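Local coordinates for protein hydrolase, haloacid dehalogenase-like family (Chlorobaculum tepidum, PDB 2HCF) that probably acts as a magnesium-dependent hydrolase of the haloacid dehalogenase-like family, its precise substrate and reaction not being established, at residues A[96-105]-A[217-228]; A[193-203]-A[210-218]. All blocks are in the same frame, centred on the assembly; numbering follows the deposited sequence.

Contact 1. Residues A[96-105]-A[217-228]; sequences EGVRELLDAL and NFAETDEVLASI
L101 and T221 bring together two helices, 98-105 and 221-228, that pack on one side of the Rossmann-like parallel sheet of a HAD domain. The helix axes approach to 9.7 Å and cross at -47°. L101 carries the centre. Its CG is anti to the backbone N (chi1 177°), and this sends CD2 between F218 and V224, while CD1 reaches V224 and I228. CD2 lies over one face of the F218 ring, off towards the rim, 4.1 Å from the ring centroid. This is a CH-pi contact, 18° from the ring normal. The same methyl meets V224 CG1, and the L101 and V224 side chains cross at about a right angle.

T221 turns its two branches to different work. CG2 rests on the helix backbone near L101 CA and beside A104 CB. OG1 donates to a water. That water also donates to G97 O and F218 O, and so ties the two helix starts together. A second water links E96 O to F218 N. No direct hydrogen bond joins the segments. G97, at the N-cap position with positive phi, brings its CA to 3.7 Å from F218 O.

At the start of the contact the extended E96 side chain lies along A219, with OE2 3.4 Å from A219 CB. N217 OD1 accepts from A219 N at 3.0 Å, forming an Asx turn ahead of helix 221-228. On the sheet side of the pair, L101 and L105 touch F9 of strand 5-9. Farther along, L105 and L225 slide past each other in opposite directions, and I228 CD1 meets L105 CD1. The tightest carbon pair is L105 CD2 with L225 CD1, 3.4 Å apart.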
loop_
_atom_site.group_PDB
_atom_site.type_symbol
_atom_site.label_atom_id
_atom_site.label_comp_id
_atom_site.label_asym_id
_atom_site.label_seq_id
_atom_site.Cartn_x
_atom_site.Cartn_y
_atom_site.Cartn_z
ATOM N N GLU A 96 -10.729 1.748 -11.491
ATOM C CA GLU A 96 -11.142 1.231 -12.805
ATOM C C GLU A 96 -10.297 0.030 -13.208
ATOM O O GLU A 96 -9.075 0.105 -13.174
ATOM C CB GLU A 96 -11.058 2.324 -13.897
ATOM C CG GLU A 96 -11.536 1.811 -15.268
ATOM C CD GLU A 96 -11.684 2.903 -16.323
ATOM O OE1 GLU A 96 -11.137 4.008 -16.137
ATOM O OE2 GLU A 96 -12.345 2.626 -17.351
ATOM N N GLY A 97 -10.932 -1.088 -13.525
ATOM C CA GLY A 97 -10.215 -2.250 -14.091
ATOM C C GLY A 97 -9.490 -3.167 -13.113
ATOM O O GLY A 97 -8.858 -4.151 -13.513
ATOM N N VAL A 98 -9.593 -2.861 -11.824
ATOM C CA VAL A 98 -8.804 -3.556 -10.804
ATOM C C VAL A 98 -9.160 -5.049 -10.675
ATOM O O VAL A 98 -8.272 -5.897 -10.672
ATOM C CB VAL A 98 -8.945 -2.835 -9.460
ATOM C CG1 VAL A 98 -8.509 -3.737 -8.275
ATOM C CG2 VAL A 98 -8.184 -1.535 -9.518
ATOM N N ARG A 99 -10.451 -5.375 -10.591
ATOM C CA ARG A 99 -10.829 -6.781 -10.400
ATOM C C ARG A 99 -10.419 -7.615 -11.626
ATOM O O ARG A 99 -9.886 -8.706 -11.494
ATOM C CB ARG A 99 -12.316 -6.955 -10.084
ATOM C CG ARG A 99 -12.642 -8.388 -9.569
ATOM C CD ARG A 99 -14.118 -8.679 -9.351
ATOM N NE ARG A 99 -14.796 -7.638 -8.576
ATOM C CZ ARG A 99 -14.841 -7.576 -7.242
ATOM N NH1 ARG A 99 -14.268 -8.508 -6.472
ATOM N NH2 ARG A 99 -15.478 -6.568 -6.671
ATOM N N GLU A 100 -10.638 -7.047 -12.815
ATOM C CA GLU A 100 -10.262 -7.661 -14.083
ATOM C C GLU A 100 -8.756 -7.935 -14.140
ATOM O O GLU A 100 -8.337 -8.995 -14.577
ATOM C CB GLU A 100 -10.661 -6.758 -15.253
ATOM C CG GLU A 100 -12.177 -6.525 -15.410
ATOM C CD GLU A 100 -12.774 -5.475 -14.448
ATOM O OE1 GLU A 100 -12.039 -4.811 -13.660
ATOM O OE2 GLU A 100 -14.017 -5.326 -14.478
ATOM N N LEU A 101 -7.968 -6.990 -13.651
ATOM C CA LEU A 101 -6.519 -7.100 -13.708
ATOM C C LEU A 101 -6.024 -8.181 -12.738
ATOM O O LEU A 101 -5.135 -8.973 -13.055
ATOM C CB LEU A 101 -5.873 -5.754 -13.355
ATOM C CG LEU A 101 -4.341 -5.709 -13.309
ATOM C CD1 LEU A 101 -3.728 -6.150 -14.634
ATOM C CD2 LEU A 101 -3.827 -4.325 -12.912
ATOM N N LEU A 102 -6.593 -8.193 -11.539
ATOM C CA LEU A 102 -6.202 -9.148 -10.521
ATOM C C LEU A 102 -6.607 -10.567 -10.937
ATOM O O LEU A 102 -5.844 -11.490 -10.739
ATOM C CB LEU A 102 -6.796 -8.756 -9.169
ATOM C CG LEU A 102 -6.212 -7.490 -8.518
ATOM C CD1 LEU A 102 -6.823 -7.206 -7.177
ATOM C CD2 LEU A 102 -4.713 -7.559 -8.369
ATOM N N ASP A 103 -7.780 -10.739 -11.540
ATOM C CA ASP A 103 -8.151 -12.032 -12.117
ATOM C C ASP A 103 -7.156 -12.518 -13.172
ATOM O O ASP A 103 -6.825 -13.697 -13.196
ATOM C CB ASP A 103 -9.496 -11.942 -12.814
ATOM C CG ASP A 103 -10.638 -11.960 -11.867
ATOM O OD1 ASP A 103 -10.398 -12.269 -10.677
ATOM O OD2 ASP A 103 -11.783 -11.674 -12.312
ATOM N N ALA A 104 -6.755 -11.617 -14.066
ATOM C CA ALA A 104 -5.826 -11.928 -15.147
ATOM C C ALA A 104 -4.466 -12.368 -14.611
ATOM O O ALA A 104 -3.848 -13.272 -15.165
ATOM C CB ALA A 104 -5.662 -10.723 -16.073
ATOM N N LEU A 105 -3.994 -11.720 -13.542
ATOM C CA LEU A 105 -2.716 -12.049 -12.938
ATOM C C LEU A 105 -2.740 -13.317 -12.105
ATOM O O LEU A 105 -1.810 -14.132 -12.160
ATOM C CB LEU A 105 -2.234 -10.884 -12.066
ATOM C CG LEU A 105 -1.813 -9.667 -12.872
ATOM C CD1 LEU A 105 -1.744 -8.464 -11.962
ATOM C CD2 LEU A 105 -0.458 -9.894 -13.593
ATOM N N ASN A 217 -4.676 4.904 -15.929
ATOM C CA ASN A 217 -5.510 4.031 -15.128
ATOM C C ASN A 217 -5.354 2.605 -15.667
ATOM O O ASN A 217 -4.589 2.397 -16.606
ATOM C CB ASN A 217 -6.963 4.510 -15.198
ATOM C CG ASN A 217 -7.475 4.621 -16.627
ATOM O OD1 ASN A 217 -7.449 3.655 -17.375
ATOM N ND2 ASN A 217 -7.948 5.806 -17.000
ATOM N N PHE A 218 -6.093 1.642 -15.119
ATOM C CA PHE A 218 -5.945 0.245 -15.536
ATOM C C PHE A 218 -7.148 -0.244 -16.360
ATOM O O PHE A 218 -7.462 -1.428 -16.345
ATOM C CB PHE A 218 -5.764 -0.682 -14.326
ATOM C CG PHE A 218 -4.518 -0.445 -13.502
ATOM C CD1 PHE A 218 -3.292 -0.154 -14.087
ATOM C CD2 PHE A 218 -4.564 -0.600 -12.115
ATOM C CE1 PHE A 218 -2.136 0.006 -13.297
ATOM C CE2 PHE A 218 -3.418 -0.441 -11.327
ATOM C CZ PHE A 218 -2.206 -0.132 -11.932
ATOM N N ALA A 219 -7.809 0.658 -17.089
ATOM C CA ALA A 219 -8.920 0.285 -17.957
ATOM C C ALA A 219 -8.598 -0.809 -18.971
ATOM O O ALA A 219 -9.429 -1.686 -19.188
ATOM C CB ALA A 219 -9.438 1.507 -18.695
ATOM N N GLU A 220 -7.419 -0.761 -19.592
ATOM C CA GLU A 220 -7.068 -1.727 -20.665
ATOM C C GLU A 220 -6.311 -2.931 -20.106
ATOM O O GLU A 220 -5.091 -2.980 -20.114
ATOM C CB GLU A 220 -6.255 -1.041 -21.754
ATOM C CG GLU A 220 -6.813 0.275 -22.263
ATOM C CD GLU A 220 -8.219 0.180 -22.887
ATOM O OE1 GLU A 220 -8.605 -0.891 -23.423
ATOM O OE2 GLU A 220 -8.937 1.208 -22.858
ATOM N N THR A 221 -7.055 -3.922 -19.622
ATOM C CA THR A 221 -6.466 -5.040 -18.881
ATOM C C THR A 221 -5.310 -5.703 -19.623
ATOM O O THR A 221 -4.235 -5.866 -19.070
ATOM C CB THR A 221 -7.553 -6.069 -18.559
ATOM O OG1 THR A 221 -8.659 -5.363 -18.006
ATOM C CG2 THR A 221 -7.068 -7.090 -17.560
ATOM N N ASP A 222 -5.547 -6.067 -20.882
ATOM C CA ASP A 222 -4.540 -6.725 -21.721
ATOM C C ASP A 222 -3.238 -5.951 -21.791
ATOM O O ASP A 222 -2.176 -6.544 -21.718
ATOM C CB ASP A 222 -5.054 -6.963 -23.147
ATOM C CG ASP A 222 -6.259 -7.897 -23.195
ATOM O OD1 ASP A 222 -6.469 -8.659 -22.226
ATOM O OD2 ASP A 222 -7.001 -7.879 -24.224
ATOM N N GLU A 223 -3.317 -4.636 -21.942
ATOM C CA GLU A 223 -2.111 -3.811 -22.000
ATOM C C GLU A 223 -1.406 -3.686 -20.655
ATOM O O GLU A 223 -0.177 -3.663 -20.596
ATOM C CB GLU A 223 -2.434 -2.435 -22.568
ATOM C CG GLU A 223 -2.996 -2.504 -23.966
ATOM C CD GLU A 223 -2.059 -3.174 -24.922
ATOM O OE1 GLU A 223 -0.822 -3.010 -24.760
ATOM O OE2 GLU A 223 -2.557 -3.842 -25.856
ATOM N N VAL A 224 -2.162 -3.641 -19.565
ATOM C CA VAL A 224 -1.520 -3.573 -18.270
ATOM C C VAL A 224 -0.801 -4.905 -18.034
ATOM O O VAL A 224 0.317 -4.934 -17.560
ATOM C CB VAL A 224 -2.489 -3.251 -17.094
ATOM C CG1 VAL A 224 -1.695 -3.044 -15.797
ATOM C CG2 VAL A 224 -3.383 -2.045 -17.387
ATOM N N LEU A 225 -1.455 -6.014 -18.343
ATOM C CA LEU A 225 -0.849 -7.326 -18.190
ATOM C C LEU A 225 0.454 -7.438 -19.000
ATOM O O LEU A 225 1.492 -7.861 -18.481
ATOM C CB LEU A 225 -1.866 -8.389 -18.616
ATOM C CG LEU A 225 -1.499 -9.844 -18.337
ATOM C CD1 LEU A 225 -1.502 -10.136 -16.829
ATOM C CD2 LEU A 225 -2.459 -10.754 -19.069
ATOM N N ALA A 226 0.409 -7.016 -20.265
ATOM C CA ALA A 226 1.588 -7.057 -21.125
ATOM C C ALA A 226 2.713 -6.256 -20.510
ATOM O O ALA A 226 3.880 -6.647 -20.562
ATOM C CB ALA A 226 1.263 -6.516 -22.495
ATOM N N SER A 227 2.367 -5.124 -19.919
ATOM C CA SER A 227 3.378 -4.277 -19.358
ATOM C C SER A 227 3.973 -4.915 -18.102
ATOM O O SER A 227 5.162 -4.795 -17.857
ATOM C CB SER A 227 2.796 -2.913 -19.055
ATOM O OG SER A 227 3.746 -2.168 -18.363
ATOM N N ILE A 228 3.147 -5.629 -17.332
ATOM C CA ILE A 228 3.595 -6.241 -16.072
ATOM C C ILE A 228 4.472 -7.463 -16.318
ATOM O O ILE A 228 5.511 -7.588 -15.713
ATOM C CB ILE A 228 2.399 -6.627 -15.151
ATOM C CG1 ILE A 228 1.746 -5.365 -14.584
ATOM C CG2 ILE A 228 2.869 -7.495 -13.997
ATOM C CD1 ILE A 228 0.365 -5.634 -13.916
HETATM O O HOH W 1 -7.532 2.160 -12.588
HETATM O O HOH W 2 -7.728 -3.931 -15.875
#

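Contact 2. Residues A[193-203]-A[210-218]; sequences SIAVATGNFTM and KPGTLFKNF
I194 lies beside T213, A195 beside L214 and V196 beside F215, where strand 193-196 pairs in parallel with strand 213-215. The two belong to a beta-alpha-beta unit whose crossover contains helix 203-207. Four backbone hydrogen bonds join the segments. T213 N donates to S193 O, A195 N to T213 O, F215 N to A195 O, and A197 N to F215 O. The two middle bonds are nearly straight, with angles at hydrogen of 171° and 172°.

Side-chain and water bonds extend the pairing at both ends. S193 OG accepts from G212 N at 3.0 Å. With chi1 at 57°, OG sits between the backbone N and the carbonyl carbon, facing the G212 amide. Beyond the last strand bond, one water donates to both A197 O and K216 O.

The apolar contacts of the strands fall on two faces. On one, A195 CB meets P211 CB and L214 CD1. On the other, I194 CG2 touches F215 CD1 at 3.7 Å. V196 CG2 lies over one face of the F218 ring, 4.0 Å from its centroid in a CH-pi contact, and V196 CB touches F218 CZ. Beyond the strands, CB of selenomethionine M203 touches L214 CD2. The M203 side chain crosses K216 at about a right angle, with M203 CE beside K216 CD.

Strand 192-196 also pairs with strand 173-177, which leaves 213-215 outermost in the sheet. Helix 180-187 packs on S193, A195 and P211, and helix 221-229 packs against I194, T213 and F215 on the opposite face.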
loop_
_atom_site.group_PDB
_atom_site.type_symbol
_atom_site.label_atom_id
_atom_site.label_comp_id
_atom_site.label_asym_id
_atom_site.label_seq_id
_atom_site.Cartn_x
_atom_site.Cartn_y
_atom_site.Cartn_z
ATOM N N SER A 193 9.197 -0.379 -11.820
ATOM C CA SER A 193 8.117 0.387 -11.232
ATOM C C SER A 193 7.088 0.678 -12.298
ATOM O O SER A 193 7.432 1.061 -13.417
ATOM C CB SER A 193 8.608 1.672 -10.576
ATOM O OG SER A 193 9.305 2.463 -11.496
ATOM N N ILE A 194 5.818 0.425 -11.964
ATOM C CA ILE A 194 4.709 0.874 -12.787
ATOM C C ILE A 194 3.888 1.830 -11.924
ATOM O O ILE A 194 3.358 1.436 -10.893
ATOM C CB ILE A 194 3.813 -0.294 -13.277
ATOM C CG1 ILE A 194 4.557 -1.238 -14.237
ATOM C CG2 ILE A 194 2.534 0.234 -13.942
ATOM C CD1 ILE A 194 3.816 -2.597 -14.381
ATOM N N ALA A 195 3.801 3.082 -12.339
ATOM C CA ALA A 195 3.042 4.094 -11.614
ATOM C C ALA A 195 1.719 4.254 -12.326
ATOM O O ALA A 195 1.667 4.159 -13.570
ATOM C CB ALA A 195 3.778 5.383 -11.606
ATOM N N VAL A 196 0.661 4.493 -11.546
ATOM C CA VAL A 196 -0.674 4.722 -12.075
ATOM C C VAL A 196 -1.220 6.011 -11.462
ATOM O O VAL A 196 -1.148 6.214 -10.247
ATOM C CB VAL A 196 -1.570 3.468 -11.827
ATOM C CG1 VAL A 196 -1.672 3.158 -10.373
ATOM C CG2 VAL A 196 -2.925 3.643 -12.482
ATOM N N ALA A 197 -1.714 6.921 -12.310
ATOM C CA ALA A 197 -2.058 8.286 -11.879
ATOM C C ALA A 197 -3.512 8.364 -11.436
ATOM O O ALA A 197 -4.250 9.293 -11.799
ATOM C CB ALA A 197 -1.751 9.289 -12.996
ATOM N N THR A 198 -3.911 7.384 -10.626
ATOM C CA THR A 198 -5.271 7.297 -10.084
ATOM C C THR A 198 -5.356 7.775 -8.622
ATOM O O THR A 198 -6.381 7.630 -7.968
ATOM C CB THR A 198 -5.829 5.865 -10.192
ATOM O OG1 THR A 198 -4.855 4.918 -9.760
ATOM C CG2 THR A 198 -6.199 5.559 -11.609
ATOM N N GLY A 199 -4.279 8.389 -8.117
ATOM C CA GLY A 199 -4.326 8.987 -6.795
ATOM C C GLY A 199 -4.355 10.485 -6.914
ATOM O O GLY A 199 -4.981 11.053 -7.851
ATOM N N ASN A 200 -3.638 11.143 -6.017
ATOM C CA ASN A 200 -3.631 12.587 -5.992
ATOM C C ASN A 200 -2.550 13.235 -6.857
ATOM O O ASN A 200 -2.416 14.442 -6.841
ATOM C CB ASN A 200 -3.572 13.073 -4.536
ATOM C CG ASN A 200 -4.774 12.611 -3.744
ATOM O OD1 ASN A 200 -5.868 12.485 -4.286
ATOM N ND2 ASN A 200 -4.568 12.306 -2.484
ATOM N N PHE A 201 -1.834 12.442 -7.657
ATOM C CA PHE A 201 -0.685 12.970 -8.450
ATOM C C PHE A 201 -0.901 12.668 -9.915
ATOM O O PHE A 201 -1.246 11.548 -10.285
ATOM C CB PHE A 201 0.638 12.410 -7.958
ATOM C CG PHE A 201 0.809 12.585 -6.494
ATOM C CD1 PHE A 201 1.261 13.803 -5.977
ATOM C CD2 PHE A 201 0.396 11.581 -5.620
ATOM C CE1 PHE A 201 1.324 13.997 -4.604
ATOM C CE2 PHE A 201 0.474 11.765 -4.262
ATOM C CZ PHE A 201 0.924 12.969 -3.746
ATOM N N THR A 202 -0.745 13.690 -10.732
ATOM C CA THR A 202 -0.967 13.565 -12.174
ATOM C C THR A 202 0.208 12.816 -12.843
ATOM O O THR A 202 1.278 12.661 -12.248
ATOM C CB THR A 202 -1.081 14.944 -12.807
ATOM O OG1 THR A 202 0.164 15.643 -12.636
ATOM C CG2 THR A 202 -2.205 15.740 -12.152
HETATM N N MSE A 203 0.014 12.402 -14.101
HETATM C CA MSE A 203 1.093 11.811 -14.895
HETATM C C MSE A 203 2.260 12.770 -14.976
HETATM O O MSE A 203 3.410 12.361 -14.845
HETATM C CB MSE A 203 0.582 11.420 -16.287
HETATM C CG MSE A 203 -0.486 10.363 -16.207
HETATM SE SE MSE A 203 -0.929 9.644 -17.955
HETATM C CE MSE A 203 -1.729 11.227 -18.644
ATOM N N LYS A 210 10.575 9.312 -12.678
ATOM C CA LYS A 210 11.153 8.346 -13.608
ATOM C C LYS A 210 10.668 6.925 -13.368
ATOM O O LYS A 210 11.472 5.989 -13.244
ATOM C CB LYS A 210 12.681 8.381 -13.547
ATOM C CG LYS A 210 13.307 9.745 -13.669
ATOM C CD LYS A 210 13.043 10.363 -15.036
ATOM C CE LYS A 210 13.983 11.534 -15.288
ATOM N NZ LYS A 210 13.891 12.514 -14.155
ATOM N N PRO A 211 9.343 6.742 -13.329
ATOM C CA PRO A 211 8.824 5.399 -13.220
ATOM C C PRO A 211 9.160 4.636 -14.488
ATOM O O PRO A 211 9.302 5.235 -15.542
ATOM C CB PRO A 211 7.312 5.631 -13.113
ATOM C CG PRO A 211 7.099 6.929 -13.859
ATOM C CD PRO A 211 8.273 7.740 -13.464
ATOM N N GLY A 212 9.271 3.319 -14.405
ATOM C CA GLY A 212 9.591 2.532 -15.581
ATOM C C GLY A 212 8.474 2.590 -16.585
ATOM O O GLY A 212 8.712 2.635 -17.779
ATOM N N THR A 213 7.240 2.555 -16.094
ATOM C CA THR A 213 6.071 2.746 -16.927
ATOM C C THR A 213 5.098 3.599 -16.146
ATOM O O THR A 213 5.122 3.569 -14.901
ATOM C CB THR A 213 5.465 1.378 -17.248
ATOM O OG1 THR A 213 6.474 0.606 -17.905
ATOM C CG2 THR A 213 4.227 1.470 -18.149
ATOM N N LEU A 214 4.246 4.331 -16.878
ATOM C CA LEU A 214 3.227 5.221 -16.315
ATOM C C LEU A 214 1.882 5.105 -17.046
ATOM O O LEU A 214 1.757 5.364 -18.260
ATOM C CB LEU A 214 3.740 6.649 -16.334
ATOM C CG LEU A 214 2.803 7.714 -15.744
ATOM C CD1 LEU A 214 2.333 7.441 -14.350
ATOM C CD2 LEU A 214 3.501 9.052 -15.812
ATOM N N PHE A 215 0.880 4.694 -16.290
ATOM C CA PHE A 215 -0.485 4.556 -16.744
ATOM C C PHE A 215 -1.380 5.661 -16.209
ATOM O O PHE A 215 -1.196 6.121 -15.109
ATOM C CB PHE A 215 -1.072 3.230 -16.241
ATOM C CG PHE A 215 -0.670 2.033 -17.060
ATOM C CD1 PHE A 215 0.531 1.386 -16.818
ATOM C CD2 PHE A 215 -1.503 1.537 -18.045
ATOM C CE1 PHE A 215 0.909 0.281 -17.579
ATOM C CE2 PHE A 215 -1.140 0.438 -18.810
ATOM C CZ PHE A 215 0.069 -0.196 -18.580
ATOM N N LYS A 216 -2.408 6.005 -16.968
ATOM C CA LYS A 216 -3.448 6.880 -16.473
ATOM C C LYS A 216 -4.318 6.110 -15.516
ATOM O O LYS A 216 -4.677 6.595 -14.433
ATOM C CB LYS A 216 -4.255 7.448 -17.645
ATOM C CG LYS A 216 -5.300 8.532 -17.284
ATOM C CD LYS A 216 -4.651 9.761 -16.612
ATOM C CE LYS A 216 -5.488 11.029 -16.760
ATOM N NZ LYS A 216 -6.948 10.729 -16.620
ATOM N N ASN A 217 -4.676 4.904 -15.929
ATOM C CA ASN A 217 -5.510 4.031 -15.128
ATOM C C ASN A 217 -5.354 2.605 -15.667
ATOM O O ASN A 217 -4.589 2.397 -16.606
ATOM C CB ASN A 217 -6.963 4.510 -15.198
ATOM C CG ASN A 217 -7.475 4.621 -16.627
ATOM O OD1 ASN A 217 -7.449 3.655 -17.375
ATOM N ND2 ASN A 217 -7.948 5.806 -17.000
ATOM N N PHE A 218 -6.093 1.642 -15.119
ATOM C CA PHE A 218 -5.945 0.245 -15.536
ATOM C C PHE A 218 -7.148 -0.244 -16.360
ATOM O O PHE A 218 -7.462 -1.428 -16.345
ATOM C CB PHE A 218 -5.764 -0.682 -14.326
ATOM C CG PHE A 218 -4.518 -0.445 -13.502
ATOM C CD1 PHE A 218 -3.292 -0.154 -14.087
ATOM C CD2 PHE A 218 -4.564 -0.600 -12.115
ATOM C CE1 PHE A 218 -2.136 0.006 -13.297
ATOM C CE2 PHE A 218 -3.418 -0.441 -11.327
ATOM C CZ PHE A 218 -2.206 -0.132 -11.932
HETATM O O HOH W 3 8.008 -0.513 -15.605
HETATM O O HOH W 4 -6.427 8.688 -13.573
#

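The centres of contacts 1 and 2 lie 13 Å apart, on the same side of the chain's centre. Contact 2 is nested within the chain loop closed by contact 1. They share N217 and F218, which lead from edge strand 213-215 into helix 221-229. This helix pairs with helix 98-106 in contact 1 and lies on the sheet face bearing I194 and F215 of contact 2. I228 CG1 meets I194 CD1 at 3.5 Å. Helix 221-229 thus links the sheet edge to helix 98-106, with V224 on F215 and I228 on I194. The F218 side chain is about 10 Å from a bound magnesium ion, which D10, D12 and D178 ligate.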